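Local coordinates for Mgp-operon protein 3 (Mycoplasma pneumoniae, PDB 6RJ1) that is an immunodominant extracellular protein of the adhesion machinery that probably acts with the adhesin P1 in attaching the bacterium to sugars on host cells, at residues Ser523-Leu528 with Ala648-Leu653; Phe508-Leu513 with Gly532-Ala537; Lys140-Gly145 with Leu157-Gln162. All blocks are in the same frame, centred on the assembly; numbering follows the deposited sequence.

Interaction 1: residues Ser523-Leu528 with Ala648-Leu653; sequences SKNSNL and AKIASL
Asn525 and Asn527 grip the backbone of Ile650 from the same loop, one taking its N-H and the other serving its carbonyl. The two segments run in roughly the same sense, with end-to-end directions 48° apart, and their CA atoms come nearest at Asn525-Lys649 and Asn527-Ala651. With its CG anti to the backbone N (chi1 -177°), Asn525 turns its amide to the strand; OD1 accepts Ile650 N at 2.9 Å, in the carbonyl plane and on a lone pair. Ile650 O takes two bonds, from Asn527 N at 2.9 Å on an in-plane lone pair and from Asn527 ND2 at 2.8 Å, 42° above the carbonyl plane. Two residues further along the strand, OG of Ser652 accepts Leu528 N at 2.9 Å, with Leu528 CD1 lying 3.4 Å from the same OG. This is the compact, buried part. Beside Ser526 a single water intervenes: Ser652 N donates to it at 2.8 Å, and it makes a weak bond to Ser526 OG, whose stronger partner is Asp163. The solvent side is at the two lysines, where packing is looser: Lys524 CB meets Lys649 CG at 3.8 Å and both chains lead away, Lys649 NZ to a salt bridge with Asp522. An inverse gamma turn centred on Asn525 bends the loop here. Strand 650-654 pairs with strands 549-563 and 165-167; the irregular loop 523-528 lies against it at Ile650. The amide nitrogens of both asparagines also donate to Phe515 O, so each side chain is tied at more than one point. Three of the four bonds across the contact use a side chain, consistent with side chains standing in for part of a strand pairing at Ile650.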
ATOM      1  N   SER A 523     -10.969 -25.988  12.857  1.00 79.51           N
ATOM      2  CA  SER A 523      -9.844 -25.803  11.931  1.00 79.11           C
ATOM      3  C   SER A 523     -10.161 -24.928  10.710  1.00 79.18           C
ATOM      4  O   SER A 523      -9.241 -24.300  10.172  1.00 77.68           O
ATOM      5  CB  SER A 523      -9.287 -27.150  11.488  1.00 84.48           C
ATOM      6  OG  SER A 523      -8.669 -27.789  12.593  1.00 98.67           O
ATOM      7  N   LYS A 524     -11.450 -24.873  10.288  1.00 73.54           N
ATOM      8  CA  LYS A 524     -11.879 -24.064   9.152  1.00 72.88           C
ATOM      9  C   LYS A 524     -12.060 -22.566   9.491  1.00 72.56           C
ATOM     10  O   LYS A 524     -12.169 -21.747   8.571  1.00 71.64           O
ATOM     11  CB  LYS A 524     -13.114 -24.656   8.470  1.00 76.85           C
ATOM     12  CG  LYS A 524     -12.734 -25.653   7.395  1.00 97.17           C
ATOM     13  CD  LYS A 524     -13.701 -25.593   6.212  1.00108.97           C
ATOM     14  CE  LYS A 524     -13.048 -26.000   4.908  1.00117.32           C
ATOM     15  NZ  LYS A 524     -11.862 -25.170   4.523  1.00120.43           N
ATOM     16  N   ASN A 525     -12.010 -22.209  10.797  1.00 65.88           N
ATOM     17  CA  ASN A 525     -12.022 -20.831  11.283  1.00 64.09           C
ATOM     18  C   ASN A 525     -10.537 -20.445  11.291  1.00 65.94           C
ATOM     19  O   ASN A 525      -9.900 -20.316  12.335  1.00 64.65           O
ATOM     20  CB  ASN A 525     -12.660 -20.748  12.678  1.00 64.22           C
ATOM     21  CG  ASN A 525     -12.783 -19.345  13.225  1.00 75.38           C
ATOM     22  OD1 ASN A 525     -13.328 -18.445  12.587  1.00 64.08           O
ATOM     23  ND2 ASN A 525     -12.284 -19.132  14.430  1.00 67.49           N
ATOM     24  N   SER A 526      -9.990 -20.315  10.079  1.00 62.79           N
ATOM     25  CA  SER A 526      -8.587 -20.092   9.758  1.00 62.02           C
ATOM     26  C   SER A 526      -8.119 -18.631   9.715  1.00 65.43           C
ATOM     27  O   SER A 526      -6.922 -18.426   9.538  1.00 66.75           O
ATOM     28  CB  SER A 526      -8.257 -20.784   8.439  1.00 65.25           C
ATOM     29  OG  SER A 526      -9.215 -20.480   7.436  1.00 73.32           O
ATOM     30  N   ASN A 527      -9.010 -17.625   9.915  1.00 59.53           N
ATOM     31  CA  ASN A 527      -8.646 -16.190   9.908  1.00 57.69           C
ATOM     32  C   ASN A 527      -7.442 -15.850  10.802  1.00 59.88           C
ATOM     33  O   ASN A 527      -7.227 -16.527  11.816  1.00 60.35           O
ATOM     34  CB  ASN A 527      -9.835 -15.324  10.307  1.00 56.28           C
ATOM     35  CG  ASN A 527     -10.236 -15.467  11.759  1.00 63.11           C
ATOM     36  OD1 ASN A 527      -9.595 -14.927  12.669  1.00 53.74           O
ATOM     37  ND2 ASN A 527     -11.317 -16.179  12.009  1.00 51.06           N
ATOM     38  N   LEU A 528      -6.706 -14.772  10.455  1.00 54.31           N
ATOM     39  CA  LEU A 528      -5.513 -14.302  11.165  1.00 53.64           C
ATOM     40  C   LEU A 528      -5.682 -14.062  12.670  1.00 58.67           C
ATOM     41  O   LEU A 528      -4.751 -14.371  13.425  1.00 58.77           O
ATOM     42  CB  LEU A 528      -4.949 -13.042  10.513  1.00 53.62           C
ATOM     43  CG  LEU A 528      -4.334 -13.215   9.124  1.00 57.33           C
ATOM     44  CD1 LEU A 528      -4.628 -12.033   8.263  1.00 56.74           C
ATOM     45  CD2 LEU A 528      -2.856 -13.482   9.190  1.00 57.58           C
ATOM     46  N   ALA A 648     -18.487 -21.584  14.119  1.00 67.93           N
ATOM     47  CA  ALA A 648     -18.147 -20.562  13.120  1.00 66.20           C
ATOM     48  C   ALA A 648     -16.849 -20.860  12.378  1.00 69.84           C
ATOM     49  O   ALA A 648     -15.893 -21.349  12.979  1.00 69.65           O
ATOM     50  CB  ALA A 648     -18.078 -19.194  13.770  1.00 66.41           C
ATOM     51  N   LYS A 649     -16.835 -20.576  11.056  1.00 65.66           N
ATOM     52  CA  LYS A 649     -15.701 -20.798  10.157  1.00 64.57           C
ATOM     53  C   LYS A 649     -15.412 -19.525   9.374  1.00 67.81           C
ATOM     54  O   LYS A 649     -15.943 -19.337   8.277  1.00 68.43           O
ATOM     55  CB  LYS A 649     -15.980 -21.961   9.191  1.00 67.02           C
ATOM     56  CG  LYS A 649     -16.347 -23.278   9.855  1.00 79.22           C
ATOM     57  CD  LYS A 649     -16.957 -24.263   8.869  1.00 86.03           C
ATOM     58  CE  LYS A 649     -18.026 -25.108   9.506  1.00 99.67           C
ATOM     59  NZ  LYS A 649     -17.496 -25.996  10.579  1.00109.92           N
ATOM     60  N   ILE A 650     -14.607 -18.622   9.960  1.00 62.26           N
ATOM     61  CA  ILE A 650     -14.233 -17.354   9.337  1.00 60.92           C
ATOM     62  C   ILE A 650     -12.769 -17.415   8.876  1.00 62.96           C
ATOM     63  O   ILE A 650     -11.883 -17.643   9.691  1.00 62.15           O
ATOM     64  CB  ILE A 650     -14.545 -16.123  10.262  1.00 63.32           C
ATOM     65  CG1 ILE A 650     -16.047 -16.022  10.691  1.00 63.36           C
ATOM     66  CG2 ILE A 650     -14.061 -14.806   9.654  1.00 62.42           C
ATOM     67  CD1 ILE A 650     -17.228 -16.349   9.726  1.00 67.26           C
ATOM     68  N   ALA A 651     -12.534 -17.234   7.566  1.00 58.00           N
ATOM     69  CA  ALA A 651     -11.205 -17.250   6.959  1.00 56.61           C
ATOM     70  C   ALA A 651     -10.750 -15.825   6.676  1.00 60.58           C
ATOM     71  O   ALA A 651     -11.521 -14.902   6.908  1.00 60.76           O
ATOM     72  CB  ALA A 651     -11.239 -18.054   5.682  1.00 56.98           C
ATOM     73  N   SER A 652      -9.506 -15.631   6.199  1.00 56.91           N
ATOM     74  CA  SER A 652      -8.952 -14.299   5.917  1.00 56.02           C
ATOM     75  C   SER A 652      -9.039 -13.900   4.455  1.00 58.82           C
ATOM     76  O   SER A 652      -8.888 -14.734   3.557  1.00 58.09           O
ATOM     77  CB  SER A 652      -7.511 -14.185   6.405  1.00 58.14           C
ATOM     78  OG  SER A 652      -7.446 -13.941   7.799  1.00 64.21           O
ATOM     79  N   LEU A 653      -9.235 -12.596   4.228  1.00 54.21           N
ATOM     80  CA  LEU A 653      -9.352 -12.003   2.909  1.00 53.50           C
ATOM     81  C   LEU A 653      -8.549 -10.685   2.859  1.00 56.82           C
ATOM     82  O   LEU A 653      -8.724  -9.828   3.726  1.00 56.98           O
ATOM     83  CB  LEU A 653     -10.856 -11.778   2.629  1.00 53.62           C
ATOM     84  CG  LEU A 653     -11.274 -11.031   1.362  1.00 57.90           C
ATOM     85  CD1 LEU A 653     -12.564 -11.603   0.831  1.00 58.44           C
ATOM     86  CD2 LEU A 653     -11.456  -9.542   1.635  1.00 57.12           C
TER
HETATM   87  O   HOH W   1      -7.801 -17.799   5.954  1.00 55.94           O

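Interaction 2: residues Phe508-Leu513 with Gly532-Ala537; sequences FVENQL and GLTQPA
Residues 508-511 of helix 503-511 approach an irregular stretch, Gly532-Ala537, with Glu510 and Thr534 closest in backbone, their CA atoms 6.2 Å apart. A bond from Leu513 N to Glu510 O brings Leu513 round to the same side as Val509. Glu510 stretches out beyond CG, and its OE2 accepts the Thr534 hydroxyl OG1 at 2.9 Å through the anti lone pair, the one directed away from OE1. Thr534 offers that hydroxyl because OG1 stands anti to its backbone N (chi1 -171°). The loop leads directly into strand 538-546, so the contact sets the helix against the entry to the branched mixed sheet, within the MgpC adhesin family region; Leu513, Gln535 and Pro536 all touch Ala559 of strand 549-563. Leu513 divides its branches: Leu513 CD1 lies 3.7 Å from Thr534 C, the carbonyl carbon. Its other branch, Leu513 CD2, packs against Pro536 CD at 3.8 Å. Gln535 crosses both Val509 and Leu513 at about a right angle. A bend at chi2 (59°) swings the amide of Gln535 back, placing its OE1 3.4 Å from Val509 CG1, while its NE2 donates to Ala537 O at 2.8 Å in a fairly straight bond (161°). Lys556 NZ adds a weak bond to OE1.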
ATOM      1  N   PHE A 508      -8.595  -2.148  16.906  1.00 57.37           N
ATOM      2  CA  PHE A 508      -9.482  -1.845  15.784  1.00 55.76           C
ATOM      3  C   PHE A 508      -9.125  -2.642  14.530  1.00 60.23           C
ATOM      4  O   PHE A 508     -10.009  -3.250  13.934  1.00 60.73           O
ATOM      5  CB  PHE A 508      -9.473  -0.339  15.469  1.00 56.36           C
ATOM      6  CG  PHE A 508     -10.563   0.429  16.171  1.00 56.39           C
ATOM      7  CD1 PHE A 508     -11.867   0.409  15.695  1.00 57.76           C
ATOM      8  CD2 PHE A 508     -10.288   1.169  17.317  1.00 57.59           C
ATOM      9  CE1 PHE A 508     -12.874   1.119  16.344  1.00 58.26           C
ATOM     10  CE2 PHE A 508     -11.306   1.861  17.982  1.00 59.45           C
ATOM     11  CZ  PHE A 508     -12.594   1.812  17.503  1.00 57.09           C
ATOM     12  N   VAL A 509      -7.837  -2.662  14.159  1.00 56.73           N
ATOM     13  CA  VAL A 509      -7.334  -3.359  12.973  1.00 56.99           C
ATOM     14  C   VAL A 509      -7.458  -4.866  13.162  1.00 63.09           C
ATOM     15  O   VAL A 509      -8.053  -5.539  12.316  1.00 62.97           O
ATOM     16  CB  VAL A 509      -5.885  -2.922  12.604  1.00 60.28           C
ATOM     17  CG1 VAL A 509      -5.344  -3.697  11.402  1.00 59.78           C
ATOM     18  CG2 VAL A 509      -5.810  -1.415  12.353  1.00 59.82           C
ATOM     19  N   GLU A 510      -6.928  -5.379  14.294  1.00 60.51           N
ATOM     20  CA  GLU A 510      -6.895  -6.798  14.651  1.00 59.66           C
ATOM     21  C   GLU A 510      -8.262  -7.426  14.859  1.00 62.80           C
ATOM     22  O   GLU A 510      -8.427  -8.602  14.536  1.00 64.23           O
ATOM     23  CB  GLU A 510      -6.000  -7.041  15.869  1.00 60.89           C
ATOM     24  CG  GLU A 510      -4.510  -6.933  15.564  1.00 71.56           C
ATOM     25  CD  GLU A 510      -3.566  -7.250  16.711  1.00 97.07           C
ATOM     26  OE1 GLU A 510      -4.016  -7.272  17.881  1.00 98.96           O
ATOM     27  OE2 GLU A 510      -2.366  -7.473  16.435  1.00 89.66           O
ATOM     28  N   ASN A 511      -9.234  -6.675  15.397  1.00 56.92           N
ATOM     29  CA  ASN A 511     -10.574  -7.215  15.633  1.00 56.05           C
ATOM     30  C   ASN A 511     -11.320  -7.469  14.336  1.00 60.46           C
ATOM     31  O   ASN A 511     -12.116  -8.401  14.256  1.00 59.75           O
ATOM     32  CB  ASN A 511     -11.388  -6.342  16.596  1.00 51.70           C
ATOM     33  CG  ASN A 511     -10.882  -6.373  18.011  1.00 66.42           C
ATOM     34  OD1 ASN A 511      -9.975  -7.144  18.366  1.00 66.03           O
ATOM     35  ND2 ASN A 511     -11.445  -5.517  18.854  1.00 54.97           N
ATOM     36  N   GLN A 512     -11.027  -6.677  13.306  1.00 58.35           N
ATOM     37  CA  GLN A 512     -11.669  -6.842  12.011  1.00 58.02           C
ATOM     38  C   GLN A 512     -10.991  -7.934  11.168  1.00 61.83           C
ATOM     39  O   GLN A 512     -11.543  -8.311  10.139  1.00 62.46           O
ATOM     40  CB  GLN A 512     -11.789  -5.497  11.271  1.00 58.99           C
ATOM     41  CG  GLN A 512     -13.126  -5.366  10.563  1.00 59.70           C
ATOM     42  CD  GLN A 512     -13.494  -3.957  10.196  1.00 64.69           C
ATOM     43  OE1 GLN A 512     -13.699  -3.645   9.022  1.00 59.58           O
ATOM     44  NE2 GLN A 512     -13.630  -3.086  11.191  1.00 49.57           N
ATOM     45  N   LEU A 513      -9.837  -8.491  11.635  1.00 56.36           N
ATOM     46  CA  LEU A 513      -9.105  -9.545  10.926  1.00 55.31           C
ATOM     47  C   LEU A 513      -9.898 -10.831  10.841  1.00 61.01           C
ATOM     48  O   LEU A 513      -9.737 -11.592   9.891  1.00 62.51           O
ATOM     49  CB  LEU A 513      -7.716  -9.811  11.541  1.00 55.07           C
ATOM     50  CG  LEU A 513      -6.617  -8.739  11.358  1.00 59.51           C
ATOM     51  CD1 LEU A 513      -5.398  -9.063  12.198  1.00 59.91           C
ATOM     52  CD2 LEU A 513      -6.181  -8.610   9.907  1.00 60.13           C
ATOM     53  N   GLY A 532      -3.672 -15.935  15.978  1.00 63.84           N
ATOM     54  CA  GLY A 532      -2.839 -15.062  16.795  1.00 63.16           C
ATOM     55  C   GLY A 532      -1.862 -14.246  15.984  1.00 66.31           C
ATOM     56  O   GLY A 532      -0.803 -13.871  16.487  1.00 67.10           O
ATOM     57  N   LEU A 533      -2.203 -13.977  14.724  1.00 61.41           N
ATOM     58  CA  LEU A 533      -1.367 -13.190  13.828  1.00 60.30           C
ATOM     59  C   LEU A 533      -1.892 -11.750  13.721  1.00 64.87           C
ATOM     60  O   LEU A 533      -3.006 -11.467  14.173  1.00 65.29           O
ATOM     61  CB  LEU A 533      -1.233 -13.883  12.463  1.00 59.92           C
ATOM     62  CG  LEU A 533      -0.590 -15.290  12.492  1.00 63.88           C
ATOM     63  CD1 LEU A 533      -0.921 -16.067  11.252  1.00 64.18           C
ATOM     64  CD2 LEU A 533       0.924 -15.239  12.709  1.00 62.91           C
ATOM     65  N   THR A 534      -1.069 -10.828  13.203  1.00 60.20           N
ATOM     66  CA  THR A 534      -1.447  -9.423  13.107  1.00 59.29           C
ATOM     67  C   THR A 534      -1.697  -9.043  11.627  1.00 61.18           C
ATOM     68  O   THR A 534      -1.909  -9.939  10.794  1.00 59.46           O
ATOM     69  CB  THR A 534      -0.431  -8.534  13.880  1.00 68.49           C
ATOM     70  OG1 THR A 534      -0.926  -7.196  13.961  1.00 70.85           O
ATOM     71  CG2 THR A 534       0.992  -8.550  13.285  1.00 66.06           C
ATOM     72  N   GLN A 535      -1.717  -7.719  11.321  1.00 56.18           N
ATOM     73  CA  GLN A 535      -1.954  -7.173   9.988  1.00 55.94           C
ATOM     74  C   GLN A 535      -1.034  -7.845   8.945  1.00 59.56           C
ATOM     75  O   GLN A 535       0.186  -7.837   9.107  1.00 58.40           O
ATOM     76  CB  GLN A 535      -1.876  -5.622   9.990  1.00 56.83           C
ATOM     77  CG  GLN A 535      -2.044  -4.927   8.628  1.00 51.30           C
ATOM     78  CD  GLN A 535      -3.332  -5.191   7.906  1.00 60.84           C
ATOM     79  OE1 GLN A 535      -4.409  -5.318   8.506  1.00 62.39           O
ATOM     80  NE2 GLN A 535      -3.251  -5.248   6.589  1.00 47.15           N
ATOM     81  N   PRO A 536      -1.628  -8.505   7.922  1.00 55.92           N
ATOM     82  CA  PRO A 536      -0.816  -9.263   6.964  1.00 55.90           C
ATOM     83  C   PRO A 536      -0.249  -8.517   5.757  1.00 59.98           C
ATOM     84  O   PRO A 536       0.711  -8.995   5.171  1.00 59.90           O
ATOM     85  CB  PRO A 536      -1.806 -10.317   6.479  1.00 57.12           C
ATOM     86  CG  PRO A 536      -3.091  -9.561   6.424  1.00 60.43           C
ATOM     87  CD  PRO A 536      -3.069  -8.684   7.647  1.00 55.95           C
ATOM     88  N   ALA A 537      -0.897  -7.442   5.304  1.00 56.66           N
ATOM     89  CA  ALA A 537      -0.486  -6.785   4.074  1.00 55.88           C
ATOM     90  C   ALA A 537      -0.387  -5.279   4.142  1.00 57.49           C
ATOM     91  O   ALA A 537      -1.092  -4.623   4.917  1.00 55.16           O
ATOM     92  CB  ALA A 537      -1.412  -7.196   2.940  1.00 56.55           C
TER

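Interaction 3: residues Lys140-Gly145 with Leu157-Gln162; sequences KQESQG and LYKTLQ
The ring of Tyr158 carries the backbone of Gln141-Glu142 on one face: Glu142 N stands 4.1 Å above the ring plane over the centre, and Gln141 CA is displaced toward the rim. Along that ring the side chain of Glu142 slides past in the opposite direction, its CG 3.5 Å from Tyr158 CD2, and its carboxylate is inclined 39° to the ring. Gln141 crosses obliquely over the same face, toward its CE1 edge, CG 4.1 Å from Tyr158 CE1, with an amide plane close to parallel with the ring but no bond to it. The Tyr158 CG lies anti to the backbone N (chi1 -179°), which carries the ring out from the helix against the backbone of Gln141 and Glu142. Its hydroxyl is used further out, hydrogen-bonded to Gln67 O, and the ring also meets that of Phe66 with the planes at an intermediate inclination.

Beside the aromatic patch sits the charged one. Glu142 bends at chi2 and delivers OE1 to Lys159 NZ at 2.8 Å, a salt bridge met on the syn side of the carboxylate and 16° out of its plane. Lys159 crosses Glu142 at about a right angle. The turn at the last torsion of Lys159 brings NZ back to OE1 of Glu142; CG and CE lie alongside that oxygen, each at 3.4 Å. Lys159 CE also rests 3.8 Å from Gln144 O. The second oxygen, OE2, has a weak bond to Ser156 OG, the hydroxyl that accepts Lys159 N. A positive partner this near would be expected to favour the ionised carboxylate.

An inverse gamma turn at Gln144 follows, before a connection that is partly unmodelled. What results is a strand-to-helix loop between 125-135 and 157-163 that packs back on the first turn of the helix, meeting it through the Tyr158 ring and the Glu142-Lys159 salt bridge.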
ATOM      1  N   LYS A 140       5.469 -23.822   7.473  1.00 80.03           N
ATOM      2  CA  LYS A 140       5.568 -25.273   7.613  1.00 81.93           C
ATOM      3  C   LYS A 140       4.310 -25.996   7.142  1.00 90.38           C
ATOM      4  O   LYS A 140       3.208 -25.666   7.584  1.00 89.29           O
ATOM      5  CB  LYS A 140       5.969 -25.642   9.061  1.00 84.43           C
ATOM      6  CG  LYS A 140       5.916 -27.126   9.439  1.00 97.21           C
ATOM      7  CD  LYS A 140       4.923 -27.344  10.595  1.00106.81           C
ATOM      8  CE  LYS A 140       4.829 -28.769  11.083  1.00115.32           C
ATOM      9  NZ  LYS A 140       5.989 -29.146  11.935  1.00122.41           N
ATOM     10  N   GLN A 141       4.493 -26.983   6.234  1.00 91.51           N
ATOM     11  CA  GLN A 141       3.425 -27.841   5.711  1.00 93.53           C
ATOM     12  C   GLN A 141       2.987 -28.702   6.881  1.00104.19           C
ATOM     13  O   GLN A 141       3.821 -29.374   7.491  1.00104.99           O
ATOM     14  CB  GLN A 141       3.933 -28.696   4.547  1.00 94.44           C
ATOM     15  CG  GLN A 141       3.032 -28.604   3.333  1.00105.55           C
ATOM     16  CD  GLN A 141       3.471 -29.509   2.219  1.00122.72           C
ATOM     17  OE1 GLN A 141       2.789 -30.483   1.891  1.00123.97           O
ATOM     18  NE2 GLN A 141       4.606 -29.198   1.594  1.00105.77           N
ATOM     19  N   GLU A 142       1.707 -28.618   7.255  1.00105.24           N
ATOM     20  CA  GLU A 142       1.205 -29.252   8.462  1.00107.70           C
ATOM     21  C   GLU A 142       1.073 -30.787   8.373  1.00119.06           C
ATOM     22  O   GLU A 142       2.108 -31.446   8.414  1.00119.38           O
ATOM     23  CB  GLU A 142      -0.082 -28.570   8.931  1.00108.77           C
ATOM     24  CG  GLU A 142       0.217 -27.138   9.339  1.00114.91           C
ATOM     25  CD  GLU A 142      -0.643 -26.543  10.430  1.00128.00           C
ATOM     26  OE1 GLU A 142      -1.887 -26.635  10.329  1.00114.04           O
ATOM     27  OE2 GLU A 142      -0.067 -25.956  11.373  1.00122.88           O
ATOM     28  N   SER A 143      -0.167 -31.339   8.294  1.00119.68           N
ATOM     29  CA  SER A 143      -0.606 -32.755   8.286  1.00121.09           C
ATOM     30  C   SER A 143      -1.718 -32.871   9.337  1.00128.57           C
ATOM     31  O   SER A 143      -2.463 -33.854   9.351  1.00128.32           O
ATOM     32  CB  SER A 143       0.522 -33.725   8.650  1.00125.09           C
ATOM     33  OG  SER A 143       1.434 -33.941   7.586  1.00135.25           O
ATOM     34  N   GLN A 144      -1.816 -31.837  10.211  1.00127.56           N
ATOM     35  CA  GLN A 144      -2.761 -31.687  11.325  1.00128.37           C
ATOM     36  C   GLN A 144      -4.158 -31.244  10.837  1.00133.54           C
ATOM     37  O   GLN A 144      -4.623 -30.143  11.155  1.00133.21           O
ATOM     38  CB  GLN A 144      -2.189 -30.709  12.381  1.00129.90           C
ATOM     39  CG  GLN A 144      -0.896 -31.186  13.047  1.00146.63           C
ATOM     40  CD  GLN A 144       0.168 -30.112  13.084  1.00163.29           C
ATOM     41  OE1 GLN A 144       0.801 -29.782  12.072  1.00155.22           O
ATOM     42  NE2 GLN A 144       0.403 -29.558  14.263  1.00157.85           N
ATOM     43  N   GLY A 145      -4.802 -32.125  10.070  1.00130.78           N
ATOM     44  CA  GLY A 145      -6.131 -31.911   9.503  1.00164.59           C
ATOM     45  C   GLY A 145      -6.549 -33.004   8.541  1.00192.15           C
ATOM     46  O   GLY A 145      -6.232 -34.180   8.741  1.00151.27           O
ATOM     47  N   LEU A 157      -0.300 -20.249  10.615  1.00 64.61           N
ATOM     48  CA  LEU A 157      -0.252 -19.394   9.437  1.00 63.20           C
ATOM     49  C   LEU A 157      -0.601 -20.230   8.199  1.00 67.60           C
ATOM     50  O   LEU A 157      -1.302 -19.745   7.313  1.00 67.21           O
ATOM     51  CB  LEU A 157       1.133 -18.746   9.308  1.00 62.68           C
ATOM     52  CG  LEU A 157       1.446 -17.891   8.063  1.00 66.80           C
ATOM     53  CD1 LEU A 157       0.437 -16.751   7.862  1.00 66.25           C
ATOM     54  CD2 LEU A 157       2.825 -17.320   8.163  1.00 68.99           C
ATOM     55  N   TYR A 158      -0.166 -21.502   8.177  1.00 65.04           N
ATOM     56  CA  TYR A 158      -0.462 -22.446   7.102  1.00 65.26           C
ATOM     57  C   TYR A 158      -1.980 -22.569   6.866  1.00 69.33           C
ATOM     58  O   TYR A 158      -2.429 -22.513   5.716  1.00 69.08           O
ATOM     59  CB  TYR A 158       0.169 -23.822   7.377  1.00 66.24           C
ATOM     60  CG  TYR A 158      -0.107 -24.807   6.264  1.00 67.93           C
ATOM     61  CD1 TYR A 158       0.600 -24.752   5.068  1.00 70.10           C
ATOM     62  CD2 TYR A 158      -1.125 -25.748   6.377  1.00 68.56           C
ATOM     63  CE1 TYR A 158       0.315 -25.624   4.019  1.00 70.08           C
ATOM     64  CE2 TYR A 158      -1.412 -26.630   5.339  1.00 69.31           C
ATOM     65  CZ  TYR A 158      -0.703 -26.548   4.154  1.00 75.00           C
ATOM     66  OH  TYR A 158      -0.987 -27.383   3.112  1.00 76.34           O
ATOM     67  N   LYS A 159      -2.757 -22.709   7.954  1.00 65.11           N
ATOM     68  CA  LYS A 159      -4.212 -22.828   7.897  1.00 64.46           C
ATOM     69  C   LYS A 159      -4.853 -21.592   7.276  1.00 67.74           C
ATOM     70  O   LYS A 159      -5.770 -21.736   6.467  1.00 67.35           O
ATOM     71  CB  LYS A 159      -4.799 -23.141   9.282  1.00 66.62           C
ATOM     72  CG  LYS A 159      -4.575 -24.581   9.713  1.00 78.29           C
ATOM     73  CD  LYS A 159      -5.425 -24.958  10.911  1.00 88.92           C
ATOM     74  CE  LYS A 159      -5.148 -26.366  11.386  1.00 95.71           C
ATOM     75  NZ  LYS A 159      -3.942 -26.429  12.256  1.00106.26           N
ATOM     76  N   THR A 160      -4.329 -20.387   7.606  1.00 64.11           N
ATOM     77  CA  THR A 160      -4.797 -19.101   7.067  1.00 63.34           C
ATOM     78  C   THR A 160      -4.553 -19.039   5.564  1.00 67.36           C
ATOM     79  O   THR A 160      -5.446 -18.631   4.823  1.00 68.06           O
ATOM     80  CB  THR A 160      -4.079 -17.912   7.750  1.00 67.21           C
ATOM     81  OG1 THR A 160      -4.151 -18.038   9.167  1.00 63.02           O
ATOM     82  CG2 THR A 160      -4.635 -16.543   7.311  1.00 65.16           C
ATOM     83  N   LEU A 161      -3.338 -19.431   5.125  1.00 62.22           N
ATOM     84  CA  LEU A 161      -2.924 -19.392   3.730  1.00 61.48           C
ATOM     85  C   LEU A 161      -3.709 -20.340   2.837  1.00 66.27           C
ATOM     86  O   LEU A 161      -3.926 -20.035   1.663  1.00 66.85           O
ATOM     87  CB  LEU A 161      -1.415 -19.614   3.604  1.00 61.27           C
ATOM     88  CG  LEU A 161      -0.523 -18.558   4.280  1.00 65.55           C
ATOM     89  CD1 LEU A 161       0.911 -19.017   4.341  1.00 65.08           C
ATOM     90  CD2 LEU A 161      -0.644 -17.183   3.606  1.00 68.41           C
ATOM     91  N   GLN A 162      -4.194 -21.448   3.406  1.00 63.28           N
ATOM     92  CA  GLN A 162      -5.002 -22.433   2.691  1.00 63.36           C
ATOM     93  C   GLN A 162      -6.331 -21.837   2.242  1.00 67.60           C
ATOM     94  O   GLN A 162      -6.812 -22.168   1.156  1.00 68.46           O
ATOM     95  CB  GLN A 162      -5.271 -23.659   3.563  1.00 64.54           C
ATOM     96  CG  GLN A 162      -4.090 -24.583   3.706  1.00 76.51           C
ATOM     97  CD  GLN A 162      -4.538 -25.938   4.175  1.00 91.55           C
ATOM     98  OE1 GLN A 162      -4.680 -26.876   3.382  1.00 88.98           O
ATOM     99  NE2 GLN A 162      -4.762 -26.067   5.474  1.00 74.89           N
TER

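In the fold
The three contacts form a continuous patch on one side of the chain's centre, with interactions 2 and 3 each centred about 12 Å from interaction 1 and about 18 Å from each other. Interaction 1 lies between them in contact terms: Ser526 O and Thr160 OG1, 2.8 Å apart, join it to the helix of interaction 3, and Leu528 O probably bonds Leu533 N, at 2.9 Å, in interaction 2. Leu528 CD1 also packs on Pro536 CG. Interactions 2 and 3 meet through Leu533 CD1 and Leu157 CD1, 3.7 Å apart. Loop 523-537 thereby bridges helix 157-163, helix 503-511 and strand 650-654.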